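Local coordinates for protein dehydrogenase (Chromobacterium violaceum, PDB 3Q2I) that probably oxidises the 3'-hydroxyl of the sugar in UDP-GlcNAcA with NAD, a step toward 2,3-diacetamido-2,3-dideoxy-D-mannuronic acid, at residues K106-R111 against K330-L335; V159-F164 against S193-L198; G185-N190 against V242-Y247. All coordinates share one frame; numbering follows the deposited sequence.

Contact 1: K106-R111 against K330-L335; sequences KPMATR and KSLELL. With NAI (1,4-dihydronicotinamide adenine dinucleotide), chain B.
Leu332, on the helix 325-344, reaches across to the loop around Met108 and Ala109 and makes nearly all of this contact. Its CB points at the loop but stays back from it. CG sits anti to the backbone N (chi1 179°) and carries the fork forward, and the two methyls then divide the work. CD1 lies 3.5 Å from Ala109 O, against the peptide. CD2 takes the apolar side, 4.1 Å from Met108 CG and 4.1 Å from Ala109 CB, with the methionine and leucine side chains crossing at about a right angle. Ala109 O, buried and without a hydrogen-bond partner in the model, has the CD1 methyl against it.

The loop follows strand 101-104 of the NAD-binding Rossmann domain, so this is an interdomain contact: the helix belongs to the C-terminal alpha/beta domain. With Glu105, Lys106 and Pro107 form the Glu-Lys-Pro motif familiar from this oxidoreductase family, and the peptide bond before Pro107 is cis. On the loop's cofactor side, Lys106 O accepts a hydrogen bond of 2.7 Å from NAI O2D. The Lys106 chain, bent at its middle, passes the nicotinamide with CG 3.7 Å from NAI N7N and CE 3.9 Å from NAI C7N. Behind Met108 lie Met118 and Val119 of helix 112-125, whose N-cap position is taken by Arg111.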
# COMPACT_ATOMS: atom_id res chain seq x y z
N LYS A 106 -18.26 9.16 30.51
CA LYS A 106 -17.36 8.52 29.53
C LYS A 106 -18.20 7.58 28.68
O LYS A 106 -19.28 7.12 29.06
CB LYS A 106 -16.27 7.75 30.27
CG LYS A 106 -16.80 6.57 31.11
CD LYS A 106 -17.22 5.38 30.26
CE LYS A 106 -17.01 4.04 30.97
NZ LYS A 106 -17.50 2.83 30.17
N PRO A 107 -17.70 7.22 27.50
CA PRO A 107 -16.62 8.00 26.89
C PRO A 107 -17.22 9.31 26.38
O PRO A 107 -18.43 9.42 26.19
CB PRO A 107 -16.23 7.14 25.68
CG PRO A 107 -17.54 6.47 25.26
CD PRO A 107 -18.33 6.23 26.60
N MET A 108 -16.36 10.31 26.17
CA MET A 108 -16.86 11.61 25.79
C MET A 108 -17.55 11.63 24.43
O MET A 108 -18.44 12.42 24.18
CB MET A 108 -15.80 12.71 25.88
CG MET A 108 -14.69 12.48 24.83
SD MET A 108 -13.16 13.44 25.15
CE MET A 108 -13.76 15.10 24.92
N ALA A 109 -17.09 10.76 23.52
CA ALA A 109 -17.68 10.65 22.19
C ALA A 109 -17.45 9.24 21.68
O ALA A 109 -16.69 8.49 22.31
CB ALA A 109 -17.04 11.68 21.18
N THR A 110 -18.09 8.91 20.56
CA THR A 110 -17.88 7.58 19.94
C THR A 110 -17.11 7.72 18.62
O THR A 110 -16.81 6.71 17.99
CB THR A 110 -19.19 6.86 19.67
OG1 THR A 110 -20.05 7.66 18.83
CG2 THR A 110 -19.95 6.52 20.99
N ARG A 111 -16.93 8.96 18.19
CA ARG A 111 -16.27 9.29 16.90
C ARG A 111 -15.30 10.43 17.13
O ARG A 111 -15.54 11.34 17.95
CB ARG A 111 -17.28 9.70 15.81
CG ARG A 111 -18.07 8.51 15.37
CD ARG A 111 -19.50 8.85 14.99
NE ARG A 111 -20.17 7.68 14.41
CZ ARG A 111 -21.31 7.78 13.75
NH1 ARG A 111 -21.90 8.96 13.66
NH2 ARG A 111 -21.88 6.70 13.25
N LYS A 330 -7.21 12.12 25.07
CA LYS A 330 -6.04 11.21 24.99
C LYS A 330 -6.50 9.77 24.87
O LYS A 330 -5.99 9.03 23.98
CB LYS A 330 -5.05 11.38 26.15
CG LYS A 330 -4.54 12.80 26.22
CD LYS A 330 -3.68 12.95 27.45
CE LYS A 330 -3.19 14.35 27.65
NZ LYS A 330 -2.39 14.40 28.92
N SER A 331 -7.41 9.30 25.71
CA SER A 331 -7.86 7.91 25.56
C SER A 331 -8.80 7.77 24.39
O SER A 331 -8.84 6.69 23.78
CB SER A 331 -8.42 7.31 26.85
OG SER A 331 -9.70 7.80 27.14
N LEU A 332 -9.62 8.76 24.07
CA LEU A 332 -10.49 8.64 22.90
C LEU A 332 -9.62 8.45 21.67
O LEU A 332 -9.97 7.60 20.83
CB LEU A 332 -11.34 9.90 22.71
CG LEU A 332 -12.26 9.91 21.50
CD1 LEU A 332 -13.32 8.81 21.62
CD2 LEU A 332 -12.95 11.23 21.32
N GLU A 333 -8.53 9.20 21.57
CA GLU A 333 -7.70 9.09 20.33
C GLU A 333 -7.14 7.67 20.24
O GLU A 333 -7.08 7.07 19.13
CB GLU A 333 -6.58 10.13 20.44
CG GLU A 333 -5.75 10.13 19.16
CD GLU A 333 -4.53 11.02 19.28
OE1 GLU A 333 -4.24 11.72 18.30
OE2 GLU A 333 -3.92 11.10 20.37
N LEU A 334 -6.77 7.05 21.37
CA LEU A 334 -6.32 5.65 21.35
C LEU A 334 -7.43 4.72 20.90
O LEU A 334 -7.20 3.80 20.14
CB LEU A 334 -5.79 5.21 22.71
CG LEU A 334 -4.39 5.67 23.02
CD1 LEU A 334 -4.15 5.36 24.52
CD2 LEU A 334 -3.41 4.89 22.13
N LEU A 335 -8.65 4.88 21.42
CA LEU A 335 -9.75 4.02 21.07
C LEU A 335 -9.98 4.11 19.58
O LEU A 335 -10.20 3.09 18.91
CB LEU A 335 -11.03 4.43 21.83
CG LEU A 335 -11.09 4.12 23.32
CD1 LEU A 335 -12.30 4.86 23.89
CD2 LEU A 335 -11.22 2.62 23.50
PA NAI B . -29.15 4.02 30.33
O1A NAI B . -29.70 3.46 29.08
O2A NAI B . -29.45 3.30 31.71
O5B NAI B . -29.54 5.54 30.55
C5B NAI B . -30.22 6.04 29.43
C4B NAI B . -30.91 7.33 29.84
O4B NAI B . -30.79 8.40 28.88
C3B NAI B . -32.32 6.75 29.71
O3B NAI B . -33.08 7.01 30.90
C2B NAI B . -32.86 7.31 28.39
O2B NAI B . -34.27 7.45 28.34
C1B NAI B . -32.14 8.68 28.43
N9A NAI B . -32.14 9.37 27.16
C8A NAI B . -31.86 8.83 25.93
N7A NAI B . -31.89 9.79 25.04
C5A NAI B . -32.08 11.01 25.65
C6A NAI B . -32.22 12.34 25.21
N6A NAI B . -32.10 12.70 23.89
N1A NAI B . -32.47 13.29 26.13
C2A NAI B . -32.60 12.96 27.40
N3A NAI B . -32.49 11.73 27.88
C4A NAI B . -32.26 10.73 27.01
O3 NAI B . -27.57 4.08 30.17
PN NAI B . -26.48 4.20 31.27
O1N NAI B . -25.89 2.87 31.60
O2N NAI B . -26.88 5.08 32.48
O5D NAI B . -25.17 4.80 30.53
C5D NAI B . -25.29 6.21 30.45
C4D NAI B . -23.96 6.85 30.06
O4D NAI B . -23.10 6.63 31.19
C3D NAI B . -23.21 6.16 28.89
O3D NAI B . -22.46 7.18 28.23
C2D NAI B . -22.22 5.22 29.60
O2D NAI B . -21.03 5.03 28.85
C1D NAI B . -21.87 5.98 30.91
N1N NAI B . -21.46 5.11 31.98
C2N NAI B . -20.35 5.38 32.64
C3N NAI B . -19.85 4.53 33.64
C7N NAI B . -18.62 4.86 34.39
O7N NAI B . -17.89 4.06 34.94
N7N NAI B . -18.22 6.17 34.50
C4N NAI B . -20.54 3.32 33.85
C5N NAI B . -21.75 3.14 33.22
C6N NAI B . -22.20 4.04 32.28

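Contact 2: V159-F164 against S193-L198; sequences VNVNVF and SHYVDL. With HP7 ((2S,3S,4R,5R,6R)-5-acetamido-6-[[[(2R,3S,4R,5R)-5-(2,4-dioxopyrimidin-1-yl)-3,4-dihydroxy-oxolan-2-yl]methoxy-hydroxy-phosphoryl]oxy-hydroxy-phosphoryl]oxy-3,4-dihydroxy-oxane-2-carboxylic acid), chain C.
Val163 presses its CG2 methyl onto one face of the Tyr195 ring, and this is the tight part of the contact. The methyl stands 3.7 Å from the ring centroid and 21° off the ring normal, a CH-pi contact displaced toward the CG end of the ring, where Val163 CG2 comes within 3.4 Å of Tyr195 CG. With Val163 chi1 at -178°, CG2 is set anti to the carbonyl carbon and leans out from the strand. Val161, two residues back on the same side of strand 156-164, packs more loosely: its CG1 is 3.9 Å from Tyr195 CB and meets the ring only obliquely.

The strand's other face carries Asn162 and Phe164 toward a second subunit. At the ligand end, the ring edge of Tyr195 brings CE2 to 4.0 Å from HP7 O7', the acetamide oxygen, and the preceding His194 puts CD2 3.3 Å from HP7 O3'. Everything between strand and helix is apolar: the two valines hold Tyr195 by van der Waals and CH-pi contact, with Met240 and Val271 also touching it, while the polar contacts lie at the ligand end, where His194 NE2 is hydrogen-bonded to the nicotinamide amide oxygen of NAI.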
# COMPACT_ATOMS: atom_id res chain seq x y z
N VAL A 159 4.27 -4.01 29.04
CA VAL A 159 2.99 -3.74 29.70
C VAL A 159 1.94 -4.74 29.19
O VAL A 159 1.88 -5.01 27.98
CB VAL A 159 2.51 -2.28 29.44
CG1 VAL A 159 1.19 -2.02 30.18
CG2 VAL A 159 3.53 -1.27 29.93
N ASN A 160 1.15 -5.34 30.10
CA ASN A 160 0.01 -6.16 29.69
C ASN A 160 -1.21 -5.79 30.47
O ASN A 160 -1.14 -5.73 31.70
CB ASN A 160 0.33 -7.66 29.83
CG ASN A 160 -0.84 -8.54 29.54
OD1 ASN A 160 -1.25 -9.32 30.38
ND2 ASN A 160 -1.38 -8.47 28.33
N VAL A 161 -2.29 -5.45 29.79
CA VAL A 161 -3.59 -5.20 30.45
C VAL A 161 -4.58 -6.30 30.01
O VAL A 161 -4.76 -6.54 28.81
CB VAL A 161 -4.13 -3.83 30.05
CG1 VAL A 161 -5.54 -3.58 30.60
CG2 VAL A 161 -3.18 -2.74 30.53
N ASN A 162 -5.32 -6.91 30.94
CA ASN A 162 -6.34 -7.90 30.61
C ASN A 162 -7.64 -7.48 31.23
O ASN A 162 -7.68 -7.09 32.40
CB ASN A 162 -6.04 -9.30 31.16
CG ASN A 162 -4.81 -9.91 30.55
OD1 ASN A 162 -4.53 -9.75 29.36
ND2 ASN A 162 -4.12 -10.73 31.33
N VAL A 163 -8.70 -7.51 30.46
CA VAL A 163 -10.08 -7.30 30.98
C VAL A 163 -10.86 -8.49 30.47
O VAL A 163 -11.32 -8.51 29.32
CB VAL A 163 -10.68 -5.97 30.53
CG1 VAL A 163 -12.11 -5.80 31.16
CG2 VAL A 163 -9.75 -4.82 31.04
N PHE A 164 -11.03 -9.46 31.38
CA PHE A 164 -11.72 -10.72 31.02
C PHE A 164 -13.03 -10.73 31.83
O PHE A 164 -13.04 -11.15 32.98
CB PHE A 164 -10.86 -11.93 31.36
CG PHE A 164 -9.50 -11.96 30.66
CD1 PHE A 164 -9.36 -11.42 29.37
CD2 PHE A 164 -8.41 -12.60 31.21
CE1 PHE A 164 -8.14 -11.47 28.70
CE2 PHE A 164 -7.19 -12.66 30.53
CZ PHE A 164 -7.08 -12.13 29.24
N SER A 193 -13.14 0.82 28.97
CA SER A 193 -12.57 2.13 28.70
C SER A 193 -11.71 2.67 29.84
O SER A 193 -10.79 3.42 29.57
CB SER A 193 -13.63 3.15 28.26
OG SER A 193 -14.58 3.22 29.29
N HIS A 194 -12.01 2.30 31.08
CA HIS A 194 -11.19 2.77 32.21
C HIS A 194 -9.81 2.12 32.23
O HIS A 194 -8.93 2.54 32.98
CB HIS A 194 -11.92 2.55 33.56
CG HIS A 194 -13.18 3.35 33.75
ND1 HIS A 194 -13.18 4.72 33.86
CD2 HIS A 194 -14.45 2.96 33.98
CE1 HIS A 194 -14.42 5.15 34.05
NE2 HIS A 194 -15.21 4.10 34.13
N TYR A 195 -9.66 1.02 31.48
CA TYR A 195 -8.38 0.34 31.35
C TYR A 195 -7.62 0.87 30.14
O TYR A 195 -6.41 1.05 30.21
CB TYR A 195 -8.57 -1.18 31.27
CG TYR A 195 -9.16 -1.77 32.54
CD1 TYR A 195 -8.38 -2.48 33.45
CD2 TYR A 195 -10.51 -1.64 32.80
CE1 TYR A 195 -8.93 -3.00 34.60
CE2 TYR A 195 -11.08 -2.15 33.99
CZ TYR A 195 -10.26 -2.82 34.87
OH TYR A 195 -10.81 -3.29 36.07
N VAL A 196 -8.33 1.17 29.05
CA VAL A 196 -7.70 1.88 27.93
C VAL A 196 -7.08 3.16 28.44
O VAL A 196 -5.97 3.57 28.03
CB VAL A 196 -8.71 2.19 26.75
CG1 VAL A 196 -7.98 3.04 25.69
CG2 VAL A 196 -9.22 0.86 26.19
N ASP A 197 -7.80 3.81 29.37
CA ASP A 197 -7.33 5.06 29.93
C ASP A 197 -5.93 4.91 30.53
O ASP A 197 -5.18 5.88 30.57
CB ASP A 197 -8.30 5.52 31.02
CG ASP A 197 -7.95 6.85 31.61
OD1 ASP A 197 -7.79 7.82 30.86
OD2 ASP A 197 -7.89 6.93 32.87
N LEU A 198 -5.62 3.74 31.09
CA LEU A 198 -4.32 3.61 31.76
C LEU A 198 -3.13 3.70 30.81
O LEU A 198 -1.99 3.87 31.23
CB LEU A 198 -4.23 2.24 32.49
CG LEU A 198 -5.42 1.99 33.46
CD1 LEU A 198 -5.37 0.60 34.00
CD2 LEU A 198 -5.47 3.08 34.56
N1 HP7 C . -22.27 -8.68 34.45
C2 HP7 C . -22.39 -9.99 34.26
O2 HP7 C . -23.33 -10.43 33.56
N3 HP7 C . -21.54 -10.86 34.83
C4 HP7 C . -20.54 -10.41 35.60
O4 HP7 C . -19.81 -11.27 36.15
C5 HP7 C . -20.38 -9.04 35.81
C6 HP7 C . -21.29 -8.18 35.22
PA HP7 C . -21.17 -4.16 36.66
PB HP7 C . -20.10 -1.55 36.55
O'P HP7 C . -20.51 -2.79 31.29
O'Q HP7 C . -21.78 -0.99 31.20
C1' HP7 C . -18.44 -1.55 34.52
O1A HP7 C . -20.01 -4.96 37.22
O1B HP7 C . -19.00 -2.04 37.47
C1C HP7 C . -23.20 -7.79 33.75
C2' HP7 C . -17.34 -0.58 34.06
N2' HP7 C . -16.75 0.11 35.21
O2A HP7 C . -22.32 -3.70 37.52
O2B HP7 C . -21.19 -0.60 37.00
C2C HP7 C . -24.47 -7.50 34.54
O2C HP7 C . -25.51 -7.50 33.55
C3' HP7 C . -17.89 0.44 33.08
O3' HP7 C . -16.73 1.07 32.47
O3A HP7 C . -20.68 -2.87 35.84
O3B HP7 C . -19.39 -0.80 35.28
C3C HP7 C . -24.28 -6.07 35.01
O3C HP7 C . -25.53 -5.39 35.12
C4' HP7 C . -18.72 -0.23 31.97
O4' HP7 C . -19.38 0.71 31.13
C4C HP7 C . -23.43 -5.43 33.91
O4C HP7 C . -22.55 -6.52 33.61
C5' HP7 C . -19.84 -1.01 32.68
O5' HP7 C . -19.17 -2.05 33.39
C5C HP7 C . -22.60 -4.30 34.49
O5C HP7 C . -21.76 -4.98 35.41
C6' HP7 C . -20.78 -1.62 31.67
C7' HP7 C . -15.48 0.09 35.59
O7' HP7 C . -14.53 -0.43 34.99
C8' HP7 C . -15.19 0.80 36.89

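Contact 3: G185-N190 against V242-Y247; sequences GGAFMN and VTMLTY. With HP7 ((2S,3S,4R,5R,6R)-5-acetamido-6-[[[(2R,3S,4R,5R)-5-(2,4-dioxopyrimidin-1-yl)-3,4-dihydroxy-oxolan-2-yl]methoxy-hydroxy-phosphoryl]oxy-hydroxy-phosphoryl]oxy-3,4-dihydroxy-oxane-2-carboxylic acid), chain C.
Phe188 lays one face of its ring against Val242, whose CG2 methyl sits over the ring centre. The methyl is 3.6 Å from the centroid and 8° off the ring normal, close to an ideal CH-pi arrangement. Val242 is modelled in two conformers, so this CH-pi contact is firm for one of them only. In that one, with CG1 anti to the carbonyl carbon (chi1 -56°), CG2 falls between the backbone N and the carbonyl carbon and is aimed across at the ring, while CG1 looks toward the rim, 3.9 Å from Phe188 CE1. Beside the ring, Ala187 directs its CB to the same Val242 CG2 at 4.0 Å and also meets Met244 CG at 4.1 Å, so the alanine methyl fits between the two side chains that strand 237-243 and its exit offer.

One shell out, Phe188 packs on Leu335, Met338 and Tyr339 of helix 325-344, and Val242 on Val163 of the neighbouring strand. The backbone is pinned as well: Tyr339 OH is bonded to the amides of Gly186 and Met189, and Glu223 to that of Phe188. Past the strand end, Thr243 OG1 accepts from Leu245 N at 3.0 Å in an ST turn.

The short, weakly bonded helix 187-191 ends at the substrate. Asn190 N bonds back to Gly186 O at 2.8 Å, and Asn190 ND2 is bonded to Asp184, which fixes which way round the amide lies. With ND2 held in this way, Asn190 OD1 is set to accept a hydrogen bond from HP7 O4' at 2.6 Å.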
# COMPACT_ATOMS: atom_id res chain seq x y z
N GLY A 185 -20.16 1.90 20.95
CA GLY A 185 -18.85 1.22 20.88
C GLY A 185 -18.91 -0.10 21.60
O GLY A 185 -19.94 -0.46 22.17
N GLY A 186 -17.82 -0.87 21.58
CA GLY A 186 -17.85 -2.24 22.13
C GLY A 186 -16.93 -2.42 23.31
O GLY A 186 -16.80 -1.54 24.18
N ALA A 187 -16.42 -3.63 23.44
CA ALA A 187 -15.63 -4.03 24.60
C ALA A 187 -14.54 -3.02 24.98
O ALA A 187 -14.25 -2.80 26.16
CB ALA A 187 -15.07 -5.43 24.42
N PHE A 188 -13.89 -2.41 23.97
CA PHE A 188 -12.87 -1.41 24.28
C PHE A 188 -13.43 -0.04 24.66
O PHE A 188 -13.01 0.52 25.69
CB PHE A 188 -11.89 -1.26 23.11
CG PHE A 188 -10.83 -2.33 23.03
CD1 PHE A 188 -9.73 -2.35 23.86
CD2 PHE A 188 -10.81 -3.18 21.92
CE1 PHE A 188 -8.70 -3.30 23.73
CE2 PHE A 188 -9.72 -4.06 21.69
CZ PHE A 188 -8.73 -4.18 22.67
N MET A 189 -14.37 0.49 23.88
CA MET A 189 -14.84 1.88 24.08
C MET A 189 -15.83 2.01 25.24
O MET A 189 -15.81 3.06 25.91
CB MET A 189 -15.50 2.35 22.79
CG MET A 189 -16.19 3.73 22.85
SD MET A 189 -16.69 4.34 21.24
CE MET A 189 -15.11 4.87 20.57
N ASN A 190 -16.63 0.97 25.43
CA ASN A 190 -17.55 0.97 26.60
C ASN A 190 -16.89 0.22 27.75
O ASN A 190 -16.27 0.84 28.62
CB ASN A 190 -18.91 0.37 26.26
CG ASN A 190 -19.81 0.35 27.51
OD1 ASN A 190 -19.29 0.27 28.61
ND2 ASN A 190 -21.11 0.53 27.35
N VAL A 242 -9.12 -7.95 25.72
CA VAL A 242 -10.42 -7.78 26.35
C VAL A 242 -11.42 -8.81 25.81
O VAL A 242 -11.47 -9.06 24.60
CB VAL A 242 -10.90 -6.34 26.19
CG1 VAL A 242 -9.86 -5.38 26.76
CG2 VAL A 242 -11.12 -5.96 24.71
N THR A 243 -12.27 -9.39 26.68
CA THR A 243 -13.44 -10.05 26.13
C THR A 243 -14.57 -9.89 27.13
O THR A 243 -14.28 -9.76 28.32
CB THR A 243 -13.26 -11.56 25.83
OG1 THR A 243 -14.45 -12.09 25.21
CG2 THR A 243 -12.80 -12.31 27.10
N MET A 244 -15.79 -9.80 26.62
CA MET A 244 -17.02 -9.81 27.45
C MET A 244 -17.63 -11.21 27.45
O MET A 244 -18.79 -11.39 27.85
CB MET A 244 -18.02 -8.76 26.97
CG MET A 244 -17.54 -7.33 27.12
SD MET A 244 -17.03 -6.87 28.79
CE MET A 244 -15.30 -6.44 28.61
N LEU A 245 -16.89 -12.21 26.99
CA LEU A 245 -17.49 -13.54 26.79
C LEU A 245 -16.94 -14.53 27.81
O LEU A 245 -17.00 -15.73 27.57
CB LEU A 245 -17.12 -14.10 25.40
CG LEU A 245 -17.57 -13.19 24.26
CD1 LEU A 245 -17.22 -13.85 22.93
CD2 LEU A 245 -19.05 -12.81 24.36
N THR A 246 -16.45 -14.05 28.96
CA THR A 246 -15.72 -14.93 29.87
C THR A 246 -16.69 -15.89 30.60
O THR A 246 -17.76 -15.48 31.08
CB THR A 246 -15.00 -14.12 30.93
OG1 THR A 246 -14.16 -13.13 30.29
CG2 THR A 246 -14.15 -15.03 31.79
N TYR A 247 -16.28 -17.15 30.65
CA TYR A 247 -17.07 -18.19 31.35
C TYR A 247 -16.65 -18.29 32.79
O TYR A 247 -15.49 -18.53 33.07
CB TYR A 247 -16.88 -19.57 30.70
CG TYR A 247 -17.61 -20.63 31.51
CD1 TYR A 247 -18.97 -20.78 31.40
CD2 TYR A 247 -16.91 -21.39 32.43
CE1 TYR A 247 -19.66 -21.70 32.19
CE2 TYR A 247 -17.58 -22.32 33.21
CZ TYR A 247 -18.92 -22.44 33.09
OH TYR A 247 -19.55 -23.37 33.91
N1 HP7 C . -22.27 -8.68 34.45
C2 HP7 C . -22.39 -9.99 34.26
O2 HP7 C . -23.33 -10.43 33.56
N3 HP7 C . -21.54 -10.86 34.83
C4 HP7 C . -20.54 -10.41 35.60
O4 HP7 C . -19.81 -11.27 36.15
C5 HP7 C . -20.38 -9.04 35.81
C6 HP7 C . -21.29 -8.18 35.22
PA HP7 C . -21.17 -4.16 36.66
PB HP7 C . -20.10 -1.55 36.55
O'P HP7 C . -20.51 -2.79 31.29
O'Q HP7 C . -21.78 -0.99 31.20
C1' HP7 C . -18.44 -1.55 34.52
O1A HP7 C . -20.01 -4.96 37.22
O1B HP7 C . -19.00 -2.04 37.47
C1C HP7 C . -23.20 -7.79 33.75
C2' HP7 C . -17.34 -0.58 34.06
N2' HP7 C . -16.75 0.11 35.21
O2A HP7 C . -22.32 -3.70 37.52
O2B HP7 C . -21.19 -0.60 37.00
C2C HP7 C . -24.47 -7.50 34.54
O2C HP7 C . -25.51 -7.50 33.55
C3' HP7 C . -17.89 0.44 33.08
O3' HP7 C . -16.73 1.07 32.47
O3A HP7 C . -20.68 -2.87 35.84
O3B HP7 C . -19.39 -0.80 35.28
C3C HP7 C . -24.28 -6.07 35.01
O3C HP7 C . -25.53 -5.39 35.12
C4' HP7 C . -18.72 -0.23 31.97
O4' HP7 C . -19.38 0.71 31.13
C4C HP7 C . -23.43 -5.43 33.91
O4C HP7 C . -22.55 -6.52 33.61
C5' HP7 C . -19.84 -1.01 32.68
O5' HP7 C . -19.17 -2.05 33.39
C5C HP7 C . -22.60 -4.30 34.49
O5C HP7 C . -21.76 -4.98 35.41
C6' HP7 C . -20.78 -1.62 31.67
C7' HP7 C . -15.48 0.09 35.59
O7' HP7 C . -14.53 -0.43 34.99
C8' HP7 C . -15.19 0.80 36.89

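The three contacts gather round one site, where NAI and the UDP-sugar meet between the two domains. Contacts 2 and 3 lie closest together, centres 11 Å apart, on neighbouring strands of one sheet: Val163 O and Thr243 N are 2.9 Å apart, a probable hydrogen bond. Contact 1, about 14 Å from contact 2 and 16 Å from contact 3 between centres, joins the Rossmann domain to the C-terminal domain that holds the other two. Lys106 is the hub: its NZ is 2.8 Å from Asn190 O and also bonds HP7 O4', the hydroxyl that donates to Asn190 OD1. Leu335 ties the helix in, its CD2 lying 3.8 Å from Val196 CG2 and 3.5 Å from Phe188 O.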